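Local coordinates for protein exopolyphosphatase (Aquifex aeolicus, PDB 1T6C) that probably hydrolyses phosphoanhydride bonds of polyphosphate or guanosine pentaphosphate, as a calcium-binding member of the Ppx/GppA phosphatase family with an actin-like fold, at residues 12-17 / 34-39; 141-144 / 149-152. All blocks are in the same frame, centred on the assembly; numbering follows the deposited sequence. Where two conformers were deposited one is given.

Interaction 1 (12-17 / 34-39)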
loop_
_atom_site.group_PDB
_atom_site.type_symbol
_atom_site.label_atom_id
_atom_site.label_comp_id
_atom_site.label_asym_id
_atom_site.label_seq_id
_atom_site.Cartn_x
_atom_site.Cartn_y
_atom_site.Cartn_z
ATOM N N MET A 12 1.535 -25.382 -5.929
ATOM C CA MET A 12 1.812 -25.097 -4.535
ATOM C C MET A 12 0.941 -23.913 -4.131
ATOM O O MET A 12 0.704 -23.001 -4.913
ATOM C CB MET A 12 3.288 -24.735 -4.349
ATOM C CG MET A 12 3.619 -24.302 -2.965
ATOM S SD MET A 12 5.353 -24.144 -2.669
ATOM C CE MET A 12 5.891 -25.905 -2.772
ATOM N N ARG A 13 0.461 -23.948 -2.912
ATOM C CA ARG A 13 -0.231 -22.798 -2.340
ATOM C C ARG A 13 0.675 -22.070 -1.354
ATOM O O ARG A 13 1.438 -22.689 -0.597
ATOM C CB ARG A 13 -1.516 -23.236 -1.667
ATOM C CG ARG A 13 -2.525 -23.785 -2.642
ATOM C CD ARG A 13 -3.692 -24.416 -1.969
ATOM N NE ARG A 13 -4.751 -24.679 -2.921
ATOM C CZ ARG A 13 -5.894 -25.224 -2.577
ATOM N NH1 ARG A 13 -6.142 -25.551 -1.308
ATOM N NH2 ARG A 13 -6.822 -25.421 -3.487
ATOM N N VAL A 14 0.581 -20.735 -1.361
ATOM C CA VAL A 14 1.381 -19.845 -0.510
ATOM C C VAL A 14 0.441 -18.793 0.059
ATOM O O VAL A 14 -0.624 -18.531 -0.493
ATOM C CB VAL A 14 2.575 -19.210 -1.293
ATOM C CG1 VAL A 14 3.468 -20.330 -1.811
ATOM C CG2 VAL A 14 2.128 -18.318 -2.410
ATOM N N ALA A 15 0.808 -18.232 1.194
ATOM C CA ALA A 15 -0.018 -17.229 1.831
ATOM C C ALA A 15 0.796 -16.149 2.491
ATOM O O ALA A 15 1.927 -16.365 2.929
ATOM C CB ALA A 15 -0.875 -17.861 2.866
ATOM N N SER A 16 0.158 -14.990 2.623
ATOM C CA SER A 16 0.717 -13.858 3.333
ATOM C C SER A 16 -0.301 -13.368 4.328
ATOM O O SER A 16 -1.500 -13.443 4.057
ATOM C CB SER A 16 1.137 -12.705 2.396
ATOM O OG SER A 16 0.026 -12.125 1.782
ATOM N N ILE A 17 0.194 -12.900 5.462
ATOM C CA ILE A 17 -0.632 -12.224 6.481
ATOM C C ILE A 17 0.053 -10.897 6.727
ATOM O O ILE A 17 1.266 -10.838 6.924
ATOM C CB ILE A 17 -0.695 -13.059 7.738
ATOM C CG1 ILE A 17 -1.485 -14.341 7.487
ATOM C CG2 ILE A 17 -1.299 -12.248 8.858
ATOM C CD1 ILE A 17 -1.482 -15.302 8.646
ATOM N N GLY A 34 4.487 -21.322 -12.867
ATOM C CA GLY A 34 4.965 -19.955 -12.722
ATOM C C GLY A 34 3.891 -18.876 -12.603
ATOM O O GLY A 34 4.219 -17.703 -12.402
ATOM N N LYS A 35 2.625 -19.244 -12.736
ATOM C CA LYS A 35 1.528 -18.297 -12.641
ATOM C C LYS A 35 0.923 -18.292 -11.224
ATOM O O LYS A 35 0.454 -19.311 -10.733
ATOM C CB LYS A 35 0.454 -18.649 -13.669
ATOM C CG LYS A 35 -0.370 -17.476 -14.204
ATOM C CD LYS A 35 0.449 -16.441 -15.047
ATOM C CE LYS A 35 1.555 -17.051 -15.952
ATOM N NZ LYS A 35 2.903 -17.112 -15.269
ATOM N N LEU A 36 0.938 -17.120 -10.592
ATOM C CA LEU A 36 0.289 -16.888 -9.301
ATOM C C LEU A 36 -1.152 -16.437 -9.496
ATOM O O LEU A 36 -1.403 -15.447 -10.203
ATOM C CB LEU A 36 1.012 -15.766 -8.563
ATOM C CG LEU A 36 2.012 -16.015 -7.458
ATOM C CD1 LEU A 36 2.456 -14.644 -6.953
ATOM C CD2 LEU A 36 1.464 -16.839 -6.338
ATOM N N SER A 37 -2.101 -17.135 -8.877
ATOM C CA SER A 37 -3.490 -16.707 -8.866
ATOM C C SER A 37 -3.961 -16.674 -7.429
ATOM O O SER A 37 -3.694 -17.623 -6.680
ATOM C CB SER A 37 -4.348 -17.713 -9.634
ATOM O OG SER A 37 -3.869 -17.920 -10.955
ATOM N N ILE A 38 -4.671 -15.612 -7.057
ATOM C CA ILE A 38 -5.189 -15.469 -5.708
ATOM C C ILE A 38 -6.463 -16.280 -5.601
ATOM O O ILE A 38 -7.374 -16.107 -6.403
ATOM C CB ILE A 38 -5.514 -13.963 -5.420
ATOM C CG1 ILE A 38 -4.352 -13.040 -5.831
ATOM C CG2 ILE A 38 -5.891 -13.779 -3.970
ATOM C CD1 ILE A 38 -2.996 -13.475 -5.355
ATOM N N ILE A 39 -6.538 -17.139 -4.595
ATOM C CA ILE A 39 -7.686 -18.019 -4.390
ATOM C C ILE A 39 -8.478 -17.770 -3.112
ATOM O O ILE A 39 -9.594 -18.252 -2.966
ATOM C CB ILE A 39 -7.240 -19.492 -4.486
ATOM C CG1 ILE A 39 -6.233 -19.844 -3.383
ATOM C CG2 ILE A 39 -6.632 -19.751 -5.877
ATOM C CD1 ILE A 39 -5.976 -21.303 -3.254
#
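V14 and L36 meet on the buried side of the N-terminal sheet, while R13 and I39 meet on its other, more open side. The strands 12-19 and 35-45 are not neighbours: strand 23-32 runs between them, and even the nearest alpha carbons, CA of R13 and CA of I39, are 9.1 Å apart. Side chains alone therefore make the contact, and no hydrogen bond crosses it.

On the buried side a single methyl pair closes the gap, CG2 of V14 standing 4.2 Å from CD2 of L36. The pair is apolar and thin in itself, but its surroundings are packed: L36 also lies against A29 of the intervening strand and V306 of helix 300-313, and the backbone of V14 is hydrogen-bonded to that of A29.

The more exposed side makes the closer touch, through one branch, although both of its residues are partly open to solvent. I39 sends its CG1 arm between its own backbone N and carbonyl carbon (chi1 63°), which raises CD1 to a point 3.6 Å from NE of R13. This methyl sits over one face of the guanidinium, and the two side chains cross at about a right angle. R13 reaches there because its chain is extended from CG to NE; its NH1 is hydrogen-bonded to the carbonyl oxygen of F80.

Bridging the intervening strand 23-32 in this way joins the first and third strands of the actin-like domain's meander. The guanidinium can offer a flat carbon-nitrogen surface to a hydrocarbon neighbour and still keep its polar bond to F80.

Interaction 2 (141-144 / 149-152). With CA (calcium ion), chain C.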
loop_
_atom_site.group_PDB
_atom_site.type_symbol
_atom_site.label_atom_id
_atom_site.label_comp_id
_atom_site.label_asym_id
_atom_site.label_seq_id
_atom_site.Cartn_x
_atom_site.Cartn_y
_atom_site.Cartn_z
ATOM N N CYS A 141 10.978 2.933 -11.134
ATOM C CA CYS A 141 10.701 3.437 -9.806
ATOM C C CYS A 141 9.270 3.083 -9.459
ATOM O O CYS A 141 8.336 3.449 -10.176
ATOM C CB CYS A 141 10.926 4.932 -9.693
ATOM S SG CYS A 141 10.616 5.533 -8.012
ATOM N N VAL A 142 9.110 2.318 -8.373
ATOM C CA VAL A 142 7.799 1.971 -7.848
ATOM C C VAL A 142 7.503 3.002 -6.767
ATOM O O VAL A 142 8.322 3.218 -5.884
ATOM C CB VAL A 142 7.787 0.541 -7.293
ATOM C CG1 VAL A 142 6.507 0.239 -6.551
ATOM C CG2 VAL A 142 7.937 -0.432 -8.416
ATOM N N VAL A 143 6.341 3.635 -6.878
ATOM C CA VAL A 143 5.911 4.675 -5.947
ATOM C C VAL A 143 4.699 4.157 -5.202
ATOM O O VAL A 143 3.614 4.047 -5.768
ATOM C CB VAL A 143 5.570 5.978 -6.689
ATOM C CG1 VAL A 143 5.117 7.056 -5.714
ATOM C CG2 VAL A 143 6.743 6.454 -7.477
ATOM N N ASP A 144 4.887 3.806 -3.943
ATOM C CA ASP A 144 3.848 3.118 -3.165
ATOM C C ASP A 144 3.369 3.981 -2.003
ATOM O O ASP A 144 4.012 4.089 -0.935
ATOM C CB ASP A 144 4.370 1.790 -2.660
ATOM C CG ASP A 144 3.310 0.941 -2.042
ATOM O OD1 ASP A 144 2.104 1.357 -1.899
ATOM O OD2 ASP A 144 3.645 -0.200 -1.642
ATOM N N SER A 149 3.054 6.661 4.621
ATOM C CA SER A 149 4.280 6.919 3.912
ATOM C C SER A 149 4.157 6.648 2.422
ATOM O O SER A 149 3.232 6.003 1.956
ATOM C CB SER A 149 5.420 6.066 4.462
ATOM O OG SER A 149 5.254 4.677 4.120
ATOM N N THR A 150 5.131 7.151 1.681
ATOM C CA THR A 150 5.283 6.818 0.303
ATOM C C THR A 150 6.698 6.337 0.084
ATOM O O THR A 150 7.674 7.070 0.390
ATOM C CB THR A 150 4.945 8.009 -0.617
ATOM O OG1 THR A 150 3.556 8.365 -0.502
ATOM C CG2 THR A 150 5.077 7.589 -2.047
ATOM N N GLU A 151 6.815 5.100 -0.406
ATOM C CA GLU A 151 8.099 4.539 -0.716
ATOM C C GLU A 151 8.402 4.733 -2.198
ATOM O O GLU A 151 7.515 4.581 -3.045
ATOM C CB GLU A 151 8.176 3.058 -0.428
ATOM C CG GLU A 151 8.354 2.736 1.026
ATOM C CD GLU A 151 7.120 3.042 1.855
ATOM O OE1 GLU A 151 6.070 2.486 1.544
ATOM O OE2 GLU A 151 7.214 3.863 2.782
ATOM N N TYR A 152 9.661 5.055 -2.460
ATOM C CA TYR A 152 10.217 5.143 -3.807
ATOM C C TYR A 152 11.254 4.027 -3.961
ATOM O O TYR A 152 12.300 4.061 -3.309
ATOM C CB TYR A 152 10.872 6.531 -4.026
ATOM C CG TYR A 152 9.833 7.616 -4.079
ATOM C CD1 TYR A 152 9.233 8.076 -2.894
ATOM C CD2 TYR A 152 9.380 8.119 -5.282
ATOM C CE1 TYR A 152 8.212 9.019 -2.933
ATOM C CE2 TYR A 152 8.352 9.041 -5.336
ATOM C CZ TYR A 152 7.784 9.498 -4.175
ATOM O OH TYR A 152 6.739 10.391 -4.211
HETATM CA CA CA C . 3.526 3.281 1.780
HETATM O O HOH W 1 5.752 -0.077 0.196
HETATM O O HOH W 2 1.766 1.323 0.967
HETATM O O HOH W 3 4.594 1.578 3.684
#
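The Y152 ring has the sulfur of C141 at its edge, near the ring plane: SG is 4.0 Å from CD2 and 77° off the ring normal, a Cys sulfur-aromatic contact. V143 CG2 comes to the ring obliquely, 3.7 Å from CE2, while CG1 touches CG2 of T150. I280 and F288 of helix 274-288 also pack against Y152, whose OH is hydrogen-bonded to T284. An alanine in place of Y152 would probably open a gap beside C141 and V143 and leave T284 without this hydroxyl partner.

The other flat groups, two carboxylates, lie on the opposite face of this antiparallel hairpin. E151 is bent at chi2 (70°), which folds its carboxylate back so that OE1 binds the calcium at 2.7 Å. Its OE2 receives a short hydrogen bond from S149 OG on the syn lone pair and another from S165, fixing how the group is turned. D144 keeps its carboxylate in the second shell: OD1 accepts a bond from one of the two waters on the metal.

D144 and E151 form a hydrogen-bonded pair. The amide of D144 gives E151 O a nearly straight bond of 2.9 Å, whereas E151 N meets D144 O from above the carbonyl plane. That same D144 O is a calcium ligand, as are S149 O, 2.7 Å from the metal, and G146 O, at the end of strand 139-146. The hairpin turn probably corresponds to a phosphate-binding loop of the actin-like ATPases. Strand pairing and metal coordination thus share one carbonyl, which is likely to help position the protein oxygens round the calcium.

In the fold
Interaction 1 and interaction 2 sit in different sheets, and their centres are about 24 Å apart with no touch between them. Each sheet opens with three antiparallel strands, as the two domains of an actin-like fold do, but the contacts sample them differently. Segments 12-17 and 34-39 belong to the first and third strands, at a partly buried place far from the metal, and meet through a few apolar atoms and one guanidinium face. Segments 141-144 and 149-152 are adjacent strands nearer the centre of the molecule, where backbone bonds, an aromatic ring packed on apolar side chains and calcium ligands combine. The outer contact is thus sparse packing, and the inner one builds a binding site.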